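Local coordinates for protein CalS13 (Micromonospora echinospora, PDB 4ZAS) that probably transfers an amino group to a keto sugar carried on dTDP, using pyridoxal 5'-phosphate as its cofactor, at residues A[84-89]-A[189-194]; A[88-93]-A[121-126]; A[304-309]-A[398-403]; A[310-315]-A[330-335]. All coordinates share one frame; numbering follows the deposited sequence.

Contact 1: A[84-89]-A[189-194]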
# COMPACT_ATOMS: atom_id res chain seq x y z
N ALA A 84 4.42 4.41 1.75
CA ALA A 84 4.15 3.42 2.78
C ALA A 84 5.35 3.31 3.72
O ALA A 84 5.17 3.11 4.92
CB ALA A 84 3.80 2.07 2.17
N GLY A 85 6.57 3.45 3.19
CA GLY A 85 7.75 3.48 4.04
C GLY A 85 7.64 4.61 5.06
O GLY A 85 7.93 4.44 6.25
N LEU A 86 7.19 5.78 4.60
CA LEU A 86 7.03 6.92 5.49
C LEU A 86 5.89 6.68 6.47
O LEU A 86 6.00 7.02 7.65
CB LEU A 86 6.80 8.22 4.71
CG LEU A 86 8.03 8.76 3.98
CD1 LEU A 86 7.65 9.64 2.81
CD2 LEU A 86 8.94 9.50 4.93
N HIS A 87 4.79 6.13 5.97
CA HIS A 87 3.63 5.83 6.82
C HIS A 87 4.07 4.93 7.99
O HIS A 87 3.83 5.25 9.15
CB HIS A 87 2.52 5.20 5.97
CG HIS A 87 1.17 5.16 6.63
ND1 HIS A 87 0.96 4.72 7.92
CD2 HIS A 87 -0.05 5.50 6.15
CE1 HIS A 87 -0.33 4.79 8.20
NE2 HIS A 87 -0.96 5.26 7.15
N LEU A 88 4.77 3.85 7.65
CA LEU A 88 5.32 2.91 8.61
C LEU A 88 6.35 3.55 9.58
O LEU A 88 6.31 3.32 10.80
CB LEU A 88 5.98 1.76 7.84
CG LEU A 88 6.51 0.55 8.63
CD1 LEU A 88 5.39 -0.14 9.34
CD2 LEU A 88 7.30 -0.42 7.73
N ALA A 89 7.26 4.36 9.05
CA ALA A 89 8.28 4.96 9.90
C ALA A 89 7.66 5.91 10.92
O ALA A 89 7.97 5.86 12.10
CB ALA A 89 9.30 5.68 9.05
N LEU A 189 11.73 11.55 16.86
CA LEU A 189 12.15 10.66 15.78
C LEU A 189 12.66 11.47 14.60
O LEU A 189 11.98 12.39 14.14
CB LEU A 189 10.99 9.78 15.33
CG LEU A 189 11.33 8.76 14.26
CD1 LEU A 189 12.24 7.70 14.84
CD2 LEU A 189 10.08 8.14 13.64
N VAL A 190 13.85 11.15 14.10
CA VAL A 190 14.36 11.82 12.90
C VAL A 190 14.24 10.91 11.68
O VAL A 190 14.90 9.86 11.61
CB VAL A 190 15.81 12.27 13.13
CG1 VAL A 190 16.34 12.96 11.91
CG2 VAL A 190 15.88 13.17 14.35
N VAL A 191 13.42 11.33 10.71
CA VAL A 191 13.16 10.56 9.49
C VAL A 191 13.68 11.28 8.25
O VAL A 191 13.25 12.41 7.97
CB VAL A 191 11.64 10.31 9.29
CG1 VAL A 191 11.41 9.51 8.04
CG2 VAL A 191 11.05 9.61 10.48
N GLU A 192 14.56 10.63 7.49
CA GLU A 192 15.04 11.17 6.20
C GLU A 192 14.28 10.62 5.00
O GLU A 192 14.36 9.43 4.72
CB GLU A 192 16.52 10.84 5.99
CG GLU A 192 17.48 11.44 7.00
CD GLU A 192 18.91 11.00 6.77
OE1 GLU A 192 19.31 10.86 5.60
OE2 GLU A 192 19.64 10.76 7.75
N ASP A 193 13.59 11.47 4.25
CA ASP A 193 12.98 11.04 2.99
C ASP A 193 14.04 10.98 1.86
O ASP A 193 14.43 12.00 1.30
CB ASP A 193 11.83 11.97 2.61
CG ASP A 193 11.10 11.52 1.35
OD1 ASP A 193 11.64 10.70 0.58
OD2 ASP A 193 9.97 12.02 1.12
N CYS A 194 14.50 9.78 1.55
CA CYS A 194 15.55 9.58 0.55
C CYS A 194 14.97 9.08 -0.78
O CYS A 194 15.67 8.42 -1.54
CB CYS A 194 16.60 8.58 1.05
SG CYS A 194 17.26 8.96 2.66
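Leu86 overlaps both Val191 and Asp193, its two methyl groups divided between them. CD2 meets Val191 CG1 at 4.0 Å, while CD1 rests 3.7 Å from Asp193 OD2, the Leu86 and Asp193 side chains crossing at about a right angle. The fork is aimed by the first torsion: CG stands anti to the carbonyl carbon (chi1 -73°), and both branches reach the strand. Leucine suits this buried place because one branch packs on Val191 while the other borders the carboxylate, whose polar needs are met by Thr119 OG1 at OD2 and Ala195 N at OD1. One turn further along, Ala89 faces Val191 with a lone methyl, CB lying 4.5 Å from Val191 CG1, and its small size suits the helix face turned to the sheet. At that end Leu189 CD2 comes within 3.5 Å of Ala89 O. The place of Asp193 near the modified Lys222 is consistent with the aspartate that faces the cofactor ring in related aminotransferases. The segment 84-89 of helix 82-94 runs antiparallel to strand 189-193 (177°), the axes of these segments 10.1 Å apart at their closest; the strand lies between 155-161 and 213-217, and helix 121-125 touches the helix through Pro122 against Leu86.

Contact 2: A[88-93]-A[121-126]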
# COMPACT_ATOMS: atom_id res chain seq x y z
N LEU A 88 4.77 3.85 7.65
CA LEU A 88 5.32 2.91 8.61
C LEU A 88 6.35 3.55 9.58
O LEU A 88 6.31 3.32 10.80
CB LEU A 88 5.98 1.76 7.84
CG LEU A 88 6.51 0.55 8.63
CD1 LEU A 88 5.39 -0.14 9.34
CD2 LEU A 88 7.30 -0.42 7.73
N ALA A 89 7.26 4.36 9.05
CA ALA A 89 8.28 4.96 9.90
C ALA A 89 7.66 5.91 10.92
O ALA A 89 7.97 5.86 12.10
CB ALA A 89 9.30 5.68 9.05
N LEU A 90 6.74 6.75 10.46
CA LEU A 90 6.12 7.72 11.34
C LEU A 90 5.26 7.09 12.44
O LEU A 90 5.05 7.69 13.51
CB LEU A 90 5.30 8.69 10.51
CG LEU A 90 6.24 9.62 9.73
CD1 LEU A 90 5.48 10.41 8.71
CD2 LEU A 90 6.97 10.54 10.70
N SER A 91 4.80 5.85 12.20
CA SER A 91 4.01 5.14 13.19
C SER A 91 4.82 4.89 14.48
O SER A 91 4.25 4.74 15.55
CB SER A 91 3.51 3.82 12.61
OG SER A 91 4.50 2.82 12.71
N LEU A 92 6.15 4.89 14.36
CA LEU A 92 7.05 4.79 15.51
C LEU A 92 6.87 5.98 16.43
O LEU A 92 6.99 5.87 17.66
CB LEU A 92 8.49 4.74 15.06
CG LEU A 92 8.89 3.52 14.24
CD1 LEU A 92 10.29 3.73 13.69
CD2 LEU A 92 8.82 2.29 15.10
N ALA A 93 6.62 7.13 15.82
CA ALA A 93 6.43 8.37 16.55
C ALA A 93 5.06 8.39 17.22
O ALA A 93 4.93 8.68 18.40
CB ALA A 93 6.59 9.55 15.63
N TRP A 121 1.53 13.53 3.77
CA TRP A 121 0.23 12.98 4.14
C TRP A 121 0.32 11.81 5.12
O TRP A 121 -0.59 11.65 5.93
CB TRP A 121 -0.56 12.56 2.90
CG TRP A 121 -0.98 13.68 1.93
CD1 TRP A 121 -1.52 13.49 0.69
CD2 TRP A 121 -0.89 15.11 2.10
NE1 TRP A 121 -1.78 14.69 0.09
CE2 TRP A 121 -1.41 15.70 0.93
CE3 TRP A 121 -0.43 15.95 3.13
CZ2 TRP A 121 -1.48 17.09 0.75
CZ3 TRP A 121 -0.51 17.33 2.95
CH2 TRP A 121 -1.02 17.88 1.77
N PRO A 122 1.39 10.99 5.06
CA PRO A 122 1.57 10.00 6.13
C PRO A 122 1.64 10.60 7.52
O PRO A 122 1.34 9.89 8.49
CB PRO A 122 2.90 9.34 5.77
CG PRO A 122 2.93 9.39 4.30
CD PRO A 122 2.28 10.71 3.92
N ILE A 123 2.03 11.87 7.64
CA ILE A 123 1.97 12.50 8.94
C ILE A 123 0.51 12.50 9.38
O ILE A 123 0.21 12.13 10.51
CB ILE A 123 2.53 13.93 8.93
CG1 ILE A 123 4.02 13.93 8.56
CG2 ILE A 123 2.30 14.58 10.29
CD1 ILE A 123 4.54 15.34 8.26
N LEU A 124 -0.39 12.88 8.48
CA LEU A 124 -1.81 12.97 8.84
C LEU A 124 -2.46 11.59 9.03
O LEU A 124 -3.29 11.41 9.93
CB LEU A 124 -2.60 13.79 7.80
CG LEU A 124 -2.06 15.21 7.50
CD1 LEU A 124 -2.85 15.89 6.37
CD2 LEU A 124 -1.98 16.13 8.72
N ALA A 125 -2.05 10.60 8.22
CA ALA A 125 -2.60 9.25 8.34
C ALA A 125 -2.27 8.64 9.70
O ALA A 125 -3.04 7.85 10.24
CB ALA A 125 -2.08 8.36 7.22
N ASN A 126 -1.15 9.05 10.27
CA ASN A 126 -0.76 8.60 11.60
C ASN A 126 -1.37 9.46 12.70
O ASN A 126 -1.04 9.29 13.86
CB ASN A 126 0.76 8.62 11.73
CG ASN A 126 1.41 7.33 11.29
OD1 ASN A 126 1.29 6.30 11.97
ND2 ASN A 126 2.12 7.38 10.15
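Leu90 presses its CD1 methyl against helix 121-125, and this is the tightly packed half of the contact. The methyl sits 3.8 Å from Ile123 CG1 and 4.1 Å from Pro122 CB; Leu90 CG, opposite the carbonyl carbon (chi1 -72°), directs it there. Proline, with no N-H to satisfy, offers a rigid hydrocarbon edge. The other half is polar and partly exposed. Asn126, the first residue beyond the helix, lays its amide against the backbone and first side-chain carbons of helix 82-94: OD1 approaches Ser91 CA at 3.2 Å, and ND2 lies 3.5 Å from Leu90 CB. ND2 also turns back to Pro122 O (3.1 Å, 153° at the hydrogen), which Asn126 N reaches from the opposite face of the carbonyl plane, and it bonds to His87 O. If an alanine stood here, His87 O would probably lose this donor and the end of helix 121-125 its polar tie to the neighbouring helix, with Pro122 O also short of one donor. Ser91 OG, bonded to Leu88 O at 2.7 Å, is also held by Arg246 NH1. Helix 82-94 lies among helix 121-125, helix 237-247, which meets Leu88 and Leu92, and strand 155-161, which meets Leu90 and Ala93. On the far side of helix 121-125, Trp121 NE1 bonds to Leu249 O of the second subunit.

Contact 3: A[304-309]-A[398-403]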
# COMPACT_ATOMS: atom_id res chain seq x y z
N LYS A 304 28.88 23.72 -14.98
CA LYS A 304 29.89 24.49 -15.70
C LYS A 304 29.21 25.39 -16.72
O LYS A 304 29.40 26.60 -16.71
CB LYS A 304 30.87 23.53 -16.39
CG LYS A 304 31.98 24.15 -17.23
CD LYS A 304 33.24 24.47 -16.41
CE LYS A 304 34.44 24.71 -17.30
NZ LYS A 304 34.11 25.75 -18.32
N GLU A 305 28.36 24.80 -17.55
CA GLU A 305 27.79 25.47 -18.72
C GLU A 305 26.66 26.45 -18.41
O GLU A 305 26.42 27.38 -19.18
CB GLU A 305 27.27 24.43 -19.71
CG GLU A 305 28.30 23.43 -20.21
CD GLU A 305 29.20 23.97 -21.27
OE1 GLU A 305 28.78 24.90 -21.99
OE2 GLU A 305 30.33 23.45 -21.39
N LEU A 306 25.93 26.24 -17.31
CA LEU A 306 24.83 27.14 -16.98
C LEU A 306 25.25 28.25 -16.03
O LEU A 306 24.42 29.07 -15.63
CB LEU A 306 23.66 26.36 -16.37
CG LEU A 306 23.00 25.44 -17.37
CD1 LEU A 306 21.83 24.69 -16.77
CD2 LEU A 306 22.54 26.28 -18.54
N ALA A 307 26.53 28.28 -15.68
CA ALA A 307 26.99 29.29 -14.74
C ALA A 307 27.13 30.64 -15.43
O ALA A 307 27.68 30.75 -16.52
CB ALA A 307 28.31 28.88 -14.13
N GLY A 308 26.66 31.68 -14.75
CA GLY A 308 26.79 33.01 -15.29
C GLY A 308 25.76 33.39 -16.35
O GLY A 308 25.96 34.37 -17.05
N ILE A 309 24.68 32.61 -16.47
CA ILE A 309 23.59 33.02 -17.36
C ILE A 309 22.65 33.93 -16.59
O ILE A 309 22.18 33.58 -15.51
CB ILE A 309 22.81 31.83 -17.93
CG1 ILE A 309 23.70 30.99 -18.83
CG2 ILE A 309 21.65 32.34 -18.75
CD1 ILE A 309 22.99 29.79 -19.41
N GLU A 398 21.98 25.08 -24.90
CA GLU A 398 21.91 26.03 -26.01
C GLU A 398 20.59 26.80 -25.96
O GLU A 398 20.54 28.01 -26.19
CB GLU A 398 22.05 25.29 -27.34
CG GLU A 398 22.75 26.04 -28.48
CD GLU A 398 24.18 26.46 -28.14
OE1 GLU A 398 24.82 25.80 -27.28
OE2 GLU A 398 24.67 27.43 -28.77
N THR A 399 19.52 26.08 -25.64
CA THR A 399 18.18 26.66 -25.56
C THR A 399 18.05 27.69 -24.44
O THR A 399 17.52 28.78 -24.66
CB THR A 399 17.12 25.58 -25.33
OG1 THR A 399 17.13 24.66 -26.43
CG2 THR A 399 15.72 26.21 -25.17
N ILE A 400 18.55 27.35 -23.25
CA ILE A 400 18.51 28.24 -22.10
C ILE A 400 19.27 29.53 -22.42
O ILE A 400 18.84 30.62 -22.06
CB ILE A 400 19.07 27.54 -20.81
CG1 ILE A 400 18.21 26.32 -20.45
CG2 ILE A 400 19.12 28.50 -19.65
CD1 ILE A 400 18.69 25.53 -19.23
N LYS A 401 20.39 29.40 -23.14
CA LYS A 401 21.22 30.54 -23.54
C LYS A 401 20.56 31.44 -24.62
O LYS A 401 20.99 32.58 -24.83
CB LYS A 401 22.58 30.04 -24.04
CG LYS A 401 23.57 29.69 -22.92
CD LYS A 401 24.91 29.19 -23.46
CE LYS A 401 25.89 28.87 -22.34
NZ LYS A 401 27.14 28.22 -22.86
N SER A 402 19.56 30.92 -25.32
CA SER A 402 18.85 31.69 -26.34
C SER A 402 17.89 32.68 -25.70
O SER A 402 17.20 33.43 -26.39
CB SER A 402 18.08 30.77 -27.30
OG SER A 402 16.91 30.25 -26.67
N GLY A 403 17.80 32.65 -24.38
CA GLY A 403 16.96 33.57 -23.66
C GLY A 403 15.47 33.28 -23.73
O GLY A 403 15.00 32.39 -24.44
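Ile309 lays its CD1 methyl across Lys401, 3.6 Å from CG, and the same methyl reaches Ile400 CG2 at 4.1 Å. Both meetings are at about a right angle. Beside them Ile400 CD1 lies near both ends of the Leu306 fork, 4.0 Å from Leu306 CD2, again crossing it nearly square. Leu306 and Ile400 are buried, with Ile309 closing over them at the edge. On the outer side Lys401 runs out extended beyond CG (chi2 180°, chi3 179°), which carries CE to 3.5 Å from Glu305 O and NZ to a long salt bridge, 3.8 Å, with Glu305 OE1. Lysine suits the place because its methylene chain packs on the isoleucine while its ammonium reaches a charge at the margin; the bend at chi2 of Glu305 (-78°) brings the carboxylate round to that partner. The next shell fixes the backbones. Helix 275-305 ends at Glu305 and gives way to a type II turn from Leu306 to Ile309, in which Gly308 takes a positive phi that a side chain would resist. Across from it, Ser402 OG grips Thr399 O at 2.6 Å, in the carbonyl plane, and Arg341 NH2 holds the same hydroxyl. Further out, Leu306 and Ile400 both rest on Leu330 and Ile382, and Ile400 also touches Phe338 and Leu342 of helix 335-344. Such helix ends packed over an antiparallel three-stranded sheet form a two-layer alpha/beta arrangement, as in the small C-terminal domain of fold-type I aminotransferases.

Contact 4: A[310-315]-A[330-335]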
# COMPACT_ATOMS: atom_id res chain seq x y z
N ASP A 310 22.39 35.11 -17.13
CA ASP A 310 21.54 36.03 -16.41
C ASP A 310 20.12 35.47 -16.29
O ASP A 310 19.54 35.01 -17.27
CB ASP A 310 21.51 37.38 -17.08
CG ASP A 310 20.76 38.39 -16.26
OD1 ASP A 310 21.33 38.93 -15.28
OD2 ASP A 310 19.57 38.59 -16.55
N GLY A 311 19.59 35.47 -15.06
CA GLY A 311 18.26 34.96 -14.84
C GLY A 311 18.20 33.50 -14.45
O GLY A 311 17.12 32.92 -14.30
N VAL A 312 19.37 32.89 -14.32
CA VAL A 312 19.48 31.48 -13.96
C VAL A 312 20.33 31.36 -12.71
O VAL A 312 21.52 31.68 -12.74
CB VAL A 312 20.07 30.64 -15.10
CG1 VAL A 312 20.40 29.26 -14.61
CG2 VAL A 312 19.12 30.60 -16.26
N GLU A 313 19.72 30.99 -11.59
CA GLU A 313 20.48 30.79 -10.37
C GLU A 313 20.52 29.32 -10.06
O GLU A 313 19.49 28.66 -10.04
CB GLU A 313 19.87 31.57 -9.20
CG GLU A 313 19.76 33.06 -9.48
CD GLU A 313 19.49 33.90 -8.25
OE1 GLU A 313 19.45 33.34 -7.13
OE2 GLU A 313 19.31 35.12 -8.42
N GLN A 314 21.72 28.80 -9.81
CA GLN A 314 21.88 27.37 -9.54
C GLN A 314 21.80 27.15 -8.03
O GLN A 314 21.83 28.11 -7.25
CB GLN A 314 23.21 26.85 -10.09
CG GLN A 314 23.40 27.09 -11.59
CD GLN A 314 24.70 26.50 -12.13
OE1 GLN A 314 25.30 25.62 -11.53
NE2 GLN A 314 25.16 27.02 -13.24
N THR A 315 21.71 25.88 -7.64
CA THR A 315 21.63 25.44 -6.25
C THR A 315 23.03 25.33 -5.65
O THR A 315 24.00 25.14 -6.38
CB THR A 315 20.89 24.08 -6.15
OG1 THR A 315 19.48 24.29 -6.28
CG2 THR A 315 21.15 23.38 -4.82
N LEU A 330 16.99 24.68 -11.11
CA LEU A 330 17.38 26.05 -11.39
C LEU A 330 16.38 26.99 -10.70
O LEU A 330 15.23 26.61 -10.48
CB LEU A 330 17.39 26.35 -12.89
CG LEU A 330 18.45 25.69 -13.75
CD1 LEU A 330 18.29 26.14 -15.21
CD2 LEU A 330 19.85 25.98 -13.21
N LYS A 331 16.81 28.19 -10.34
CA LYS A 331 15.84 29.21 -9.97
C LYS A 331 15.87 30.32 -11.02
O LYS A 331 16.90 30.98 -11.20
CB LYS A 331 16.12 29.75 -8.57
CG LYS A 331 16.02 28.68 -7.50
CD LYS A 331 16.51 29.18 -6.18
CE LYS A 331 18.03 29.28 -6.18
NZ LYS A 331 18.56 29.95 -4.95
N VAL A 332 14.76 30.52 -11.71
CA VAL A 332 14.73 31.40 -12.88
C VAL A 332 13.72 32.53 -12.77
O VAL A 332 12.64 32.35 -12.21
CB VAL A 332 14.43 30.59 -14.16
CG1 VAL A 332 15.46 29.50 -14.34
CG2 VAL A 332 13.05 29.95 -14.10
N ARG A 333 14.07 33.70 -13.29
CA ARG A 333 13.11 34.78 -13.49
C ARG A 333 12.11 34.34 -14.56
O ARG A 333 12.47 33.58 -15.46
CB ARG A 333 13.82 36.08 -13.92
CG ARG A 333 14.47 36.00 -15.30
CD ARG A 333 14.82 37.36 -15.97
NE ARG A 333 15.35 37.07 -17.31
CZ ARG A 333 14.58 36.87 -18.38
NH1 ARG A 333 13.25 36.95 -18.30
NH2 ARG A 333 15.13 36.59 -19.56
N ASP A 334 10.87 34.80 -14.45
CA ASP A 334 9.83 34.54 -15.45
C ASP A 334 9.72 33.05 -15.81
O ASP A 334 9.82 32.67 -16.98
CB ASP A 334 10.07 35.34 -16.73
CG ASP A 334 8.78 35.61 -17.52
OD1 ASP A 334 7.77 34.91 -17.29
OD2 ASP A 334 8.78 36.50 -18.40
N ARG A 335 9.54 32.20 -14.80
CA ARG A 335 9.46 30.76 -15.03
C ARG A 335 8.45 30.32 -16.10
O ARG A 335 8.74 29.39 -16.86
CB ARG A 335 9.16 30.01 -13.73
CG ARG A 335 9.17 28.51 -13.91
CD ARG A 335 8.90 27.77 -12.61
NE ARG A 335 7.61 28.16 -12.05
CZ ARG A 335 7.27 28.02 -10.78
NH1 ARG A 335 8.11 27.45 -9.93
NH2 ARG A 335 6.08 28.43 -10.37
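Arg333 runs extended past Gly311, whose CA stands oblique to its guanidinium, with Arg333 CG 4.0 Å from that CA; the same charged group also makes a cation-pi contact with Trp404. Gly311 fits because a side chain there would run into Arg333 NE and clash with the preceding carbonyl. Its own O takes a weak bond from Arg333 N at 3.3 Å and a CA-H contact from Val332. Two stronger bonds follow in the hydrogen-bonded pair Glu313 and Lys331: Lys331 N to Glu313 O at 2.7 Å, nearly straight (171°) and in the carbonyl plane, and Glu313 N to Lys331 O at 2.8 Å. The side chains of this pair share one face but seek other partners, Glu313 OE1 forming a salt bridge to Arg378 and Lys331 NZ a bond to Pro137 O. The opposite face is apolar. Val312 and Val332 form a non-hydrogen-bonded pair, and Val312 CG1, set anti to the backbone N by chi1 of 170°, meets Leu330 CD2 at 3.6 Å. The same methyl of Leu330 lies 4.1 Å from Gln314 CG, the two side chains running side by side. Cutting Leu330 back to alanine is likely to open a gap beside Val312 CG1 and to deprive Ile400 of part of its apolar seat. Strand 312-313 is the outermost strand within this chain of a three-stranded antiparallel sheet, with 328-332 in the middle and 379-382 beyond; one face takes helix 390-401, in the two-layer alpha/beta manner.

The four contacts fall into two clusters. Contacts 1 and 2 share helix 82-94, their centres about 8 Å apart, and are joined by a probable hydrogen bond of Asn126 ND2 to His87 O, 2.9 Å, as well as by Leu189 CD2 on Leu92 CB. The side chain of Asp193 is about 8 Å from the bound dTDP-4-keto-6-deoxyglucose and that of Pro122 about 11 Å, though none of the four contacts lies at an annotated site. Contacts 3 and 4, centres about 10 Å apart, meet through Gln314 NE2, in a probable hydrogen bond to Leu306 O at 3.2 Å, and through Ile400 CG2 on Val312 CG2. The clusters do not touch; the centres of contacts 2 and 3 stand about 42 Å apart.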